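Hemin ABC transporter, periplasmic hemin-binding protein HutB (Vibrio cholerae, PDB 5KHL) probably binds heme in the periplasm and delivers it to an ABC transporter for uptake into the cell. Local coordinates at residues A25-I30 / V44-P49. Residues are numbered along the deposited sequence; the frame is centred on the assembly and turned at random.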
ATOM      1  N   ALA A  25      -6.046   1.878   3.002  1.00 38.31           N
ATOM      2  CA  ALA A  25      -6.671   1.026   2.000  1.00 38.25           C
ATOM      3  C   ALA A  25      -8.191   1.019   2.155  1.00 41.63           C
ATOM      4  O   ALA A  25      -8.910   0.853   1.177  1.00 41.15           O
ATOM      5  CB  ALA A  25      -6.129  -0.408   2.096  1.00 30.04           C
ATOM      6  N   VAL A  26      -8.682   1.190   3.383  1.00 40.33           N
ATOM      7  CA  VAL A  26     -10.129   1.322   3.572  1.00 37.23           C
ATOM      8  C   VAL A  26     -10.627   2.660   3.015  1.00 36.81           C
ATOM      9  O   VAL A  26     -11.587   2.712   2.233  1.00 35.47           O
ATOM     10  CB  VAL A  26     -10.536   1.208   5.055  1.00 35.24           C
ATOM     11  CG1 VAL A  26     -12.046   1.227   5.180  1.00 33.46           C
ATOM     12  CG2 VAL A  26      -9.968  -0.062   5.670  1.00 42.73           C
ATOM     13  N   THR A  27      -9.956   3.734   3.419  1.00 30.15           N
ATOM     14  CA  THR A  27     -10.359   5.082   3.048  1.00 36.75           C
ATOM     15  C   THR A  27     -10.450   5.298   1.536  1.00 31.81           C
ATOM     16  O   THR A  27     -11.406   5.903   1.065  1.00 41.85           O
ATOM     17  CB  THR A  27      -9.385   6.114   3.639  1.00 38.60           C
ATOM     18  OG1 THR A  27      -9.397   5.995   5.059  1.00 36.66           O
ATOM     19  CG2 THR A  27      -9.777   7.534   3.249  1.00 45.70           C
ATOM     20  N   GLU A  28      -9.466   4.804   0.781  1.00 32.27           N
ATOM     21  CA  GLU A  28      -9.447   5.056  -0.663  1.00 33.46           C
ATOM     22  C   GLU A  28     -10.675   4.413  -1.313  1.00 34.70           C
ATOM     23  O   GLU A  28     -11.341   5.039  -2.130  1.00 41.16           O
ATOM     24  CB  GLU A  28      -8.129   4.578  -1.330  1.00 40.84           C
ATOM     25  CG  GLU A  28      -7.790   3.106  -1.160  1.00 50.55           C
ATOM     26  CD  GLU A  28      -6.810   2.554  -2.212  1.00 55.36           C
ATOM     27  OE1 GLU A  28      -5.914   3.282  -2.698  1.00 33.46           O
ATOM     28  OE2 GLU A  28      -6.940   1.358  -2.543  1.00 56.79           O
ATOM     29  N   LEU A  29     -10.988   3.181  -0.927  1.00 32.38           N
ATOM     30  CA  LEU A  29     -12.128   2.502  -1.505  1.00 46.64           C
ATOM     31  C   LEU A  29     -13.434   3.217  -1.115  1.00 45.58           C
ATOM     32  O   LEU A  29     -14.280   3.473  -1.980  1.00 51.98           O
ATOM     33  CB  LEU A  29     -12.136   1.021  -1.093  1.00 33.70           C
ATOM     34  CG  LEU A  29     -10.930   0.231  -1.636  1.00 39.53           C
ATOM     35  CD1 LEU A  29     -11.006  -1.238  -1.276  1.00 37.45           C
ATOM     36  CD2 LEU A  29     -10.789   0.394  -3.137  1.00 33.38           C
ATOM     37  N   ILE A  30     -13.569   3.582   0.160  1.00 41.33           N
ATOM     38  CA  ILE A  30     -14.735   4.334   0.646  1.00 39.59           C
ATOM     39  C   ILE A  30     -14.964   5.609  -0.183  1.00 40.52           C
ATOM     40  O   ILE A  30     -16.090   5.924  -0.581  1.00 44.01           O
ATOM     41  CB  ILE A  30     -14.596   4.697   2.161  1.00 40.66           C
ATOM     42  CG1 ILE A  30     -14.532   3.422   3.005  1.00 39.37           C
ATOM     43  CG2 ILE A  30     -15.763   5.577   2.630  1.00 45.30           C
ATOM     44  CD1 ILE A  30     -14.617   3.643   4.493  1.00 40.73           C
ATOM     45  N   VAL A  44      -4.239   7.828  10.892  1.00 38.01           N
ATOM     46  CA  VAL A  44      -3.151   8.720  10.488  1.00 57.15           C
ATOM     47  C   VAL A  44      -2.690   8.500   9.044  1.00 57.04           C
ATOM     48  O   VAL A  44      -2.327   9.467   8.361  1.00 58.58           O
ATOM     49  CB  VAL A  44      -1.919   8.584  11.408  1.00 59.91           C
ATOM     50  CG1 VAL A  44      -2.233   9.121  12.800  1.00 65.37           C
ATOM     51  CG2 VAL A  44      -1.452   7.134  11.469  1.00 63.48           C
ATOM     52  N   THR A  45      -2.707   7.241   8.585  1.00 40.69           N
ATOM     53  CA  THR A  45      -2.223   6.888   7.236  1.00 43.00           C
ATOM     54  C   THR A  45      -3.221   7.222   6.126  1.00 41.55           C
ATOM     55  O   THR A  45      -2.874   7.164   4.951  1.00 43.11           O
ATOM     56  CB  THR A  45      -1.861   5.354   7.092  1.00 39.36           C
ATOM     57  OG1 THR A  45      -3.048   4.543   7.083  1.00 41.84           O
ATOM     58  CG2 THR A  45      -0.958   4.885   8.197  1.00 34.30           C
ATOM     59  N   SER A  46      -4.457   7.553   6.495  1.00 42.63           N
ATOM     60  CA  SER A  46      -5.501   7.801   5.502  1.00 39.45           C
ATOM     61  C   SER A  46      -5.403   9.199   4.949  1.00 43.45           C
ATOM     62  O   SER A  46      -5.011  10.115   5.648  1.00 43.65           O
ATOM     63  CB  SER A  46      -6.898   7.589   6.089  1.00 32.66           C
ATOM     64  OG  SER A  46      -7.212   6.218   6.187  1.00 40.37           O
ATOM     65  N   GLU A  47      -5.759   9.350   3.679  1.00 63.35           N
ATOM     66  CA  GLU A  47      -5.799  10.661   3.048  1.00 69.29           C
ATOM     67  C   GLU A  47      -7.206  11.010   2.603  1.00 68.43           C
ATOM     68  O   GLU A  47      -7.893  10.220   1.947  1.00 62.65           O
ATOM     69  CB  GLU A  47      -4.832  10.724   1.880  1.00 78.51           C
ATOM     70  CG  GLU A  47      -3.427  10.996   2.357  1.00 92.29           C
ATOM     71  CD  GLU A  47      -2.396  10.273   1.532  1.00102.58           C
ATOM     72  OE1 GLU A  47      -1.304  10.854   1.376  1.00111.82           O
ATOM     73  OE2 GLU A  47      -2.669   9.142   1.043  1.00 96.13           O
ATOM     74  N   VAL A  48      -7.624  12.203   3.003  1.00 47.27           N
ATOM     75  CA  VAL A  48      -8.972  12.678   2.801  1.00 52.58           C
ATOM     76  C   VAL A  48      -8.829  14.151   2.506  1.00 57.17           C
ATOM     77  O   VAL A  48      -7.810  14.752   2.844  1.00 53.71           O
ATOM     78  CB  VAL A  48      -9.878  12.428   4.047  1.00 68.37           C
ATOM     79  CG1 VAL A  48     -10.070  10.912   4.292  1.00 32.92           C
ATOM     80  CG2 VAL A  48      -9.319  13.131   5.278  1.00 51.66           C
ATOM     81  N   PRO A  49      -9.821  14.740   1.836  1.00 60.45           N
ATOM     82  CA  PRO A  49      -9.663  16.169   1.527  1.00 60.42           C
ATOM     83  C   PRO A  49      -9.757  17.039   2.776  1.00 64.45           C
ATOM     84  O   PRO A  49     -10.578  16.784   3.658  1.00 48.51           O
ATOM     85  CB  PRO A  49     -10.816  16.457   0.565  1.00 60.17           C
ATOM     86  CG  PRO A  49     -11.815  15.376   0.817  1.00 54.43           C
ATOM     87  CD  PRO A  49     -11.054  14.166   1.274  1.00 56.15           C
TER
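Two hydroxyls meet in the polar half of this contact: Thr27 OG1, on helix 24-32, lies 2.5 Å from Ser46 OG of the loop that follows strand 39-42. The two oxygens sit too close for the exact geometry of this hydroxyl–hydroxyl bond to be trusted. Thr27 OG1 is also hydrogen-bonded to Ser21 OG, and Ser46 OG to Asp43 OD1, which links the two buried hydroxyls to strand 19-21 on one side of the pair and to Asp43 on the other. The same helix and loop are joined nearby by Thr45 OG1, bonded to both Asp43 OD2 and Ser24 N. All of this belongs to the N-terminal lobe of a periplasmic binding protein, where helix 24-32 follows strand 19-21 of a parallel sheet and the 44-49 loop leaves the edge strand 39-42. The apolar half rests on the other branch of the threonine. With chi1 at -60°, CG2 is trans to the backbone nitrogen and reaches the loop further along, 3.5 Å from Val48 CG1. Here the Thr27 and Val48 side chains run roughly perpendicular to each other. Thr27 CG2 also packs against the loop backbone, 3.5 Å from Glu47 O.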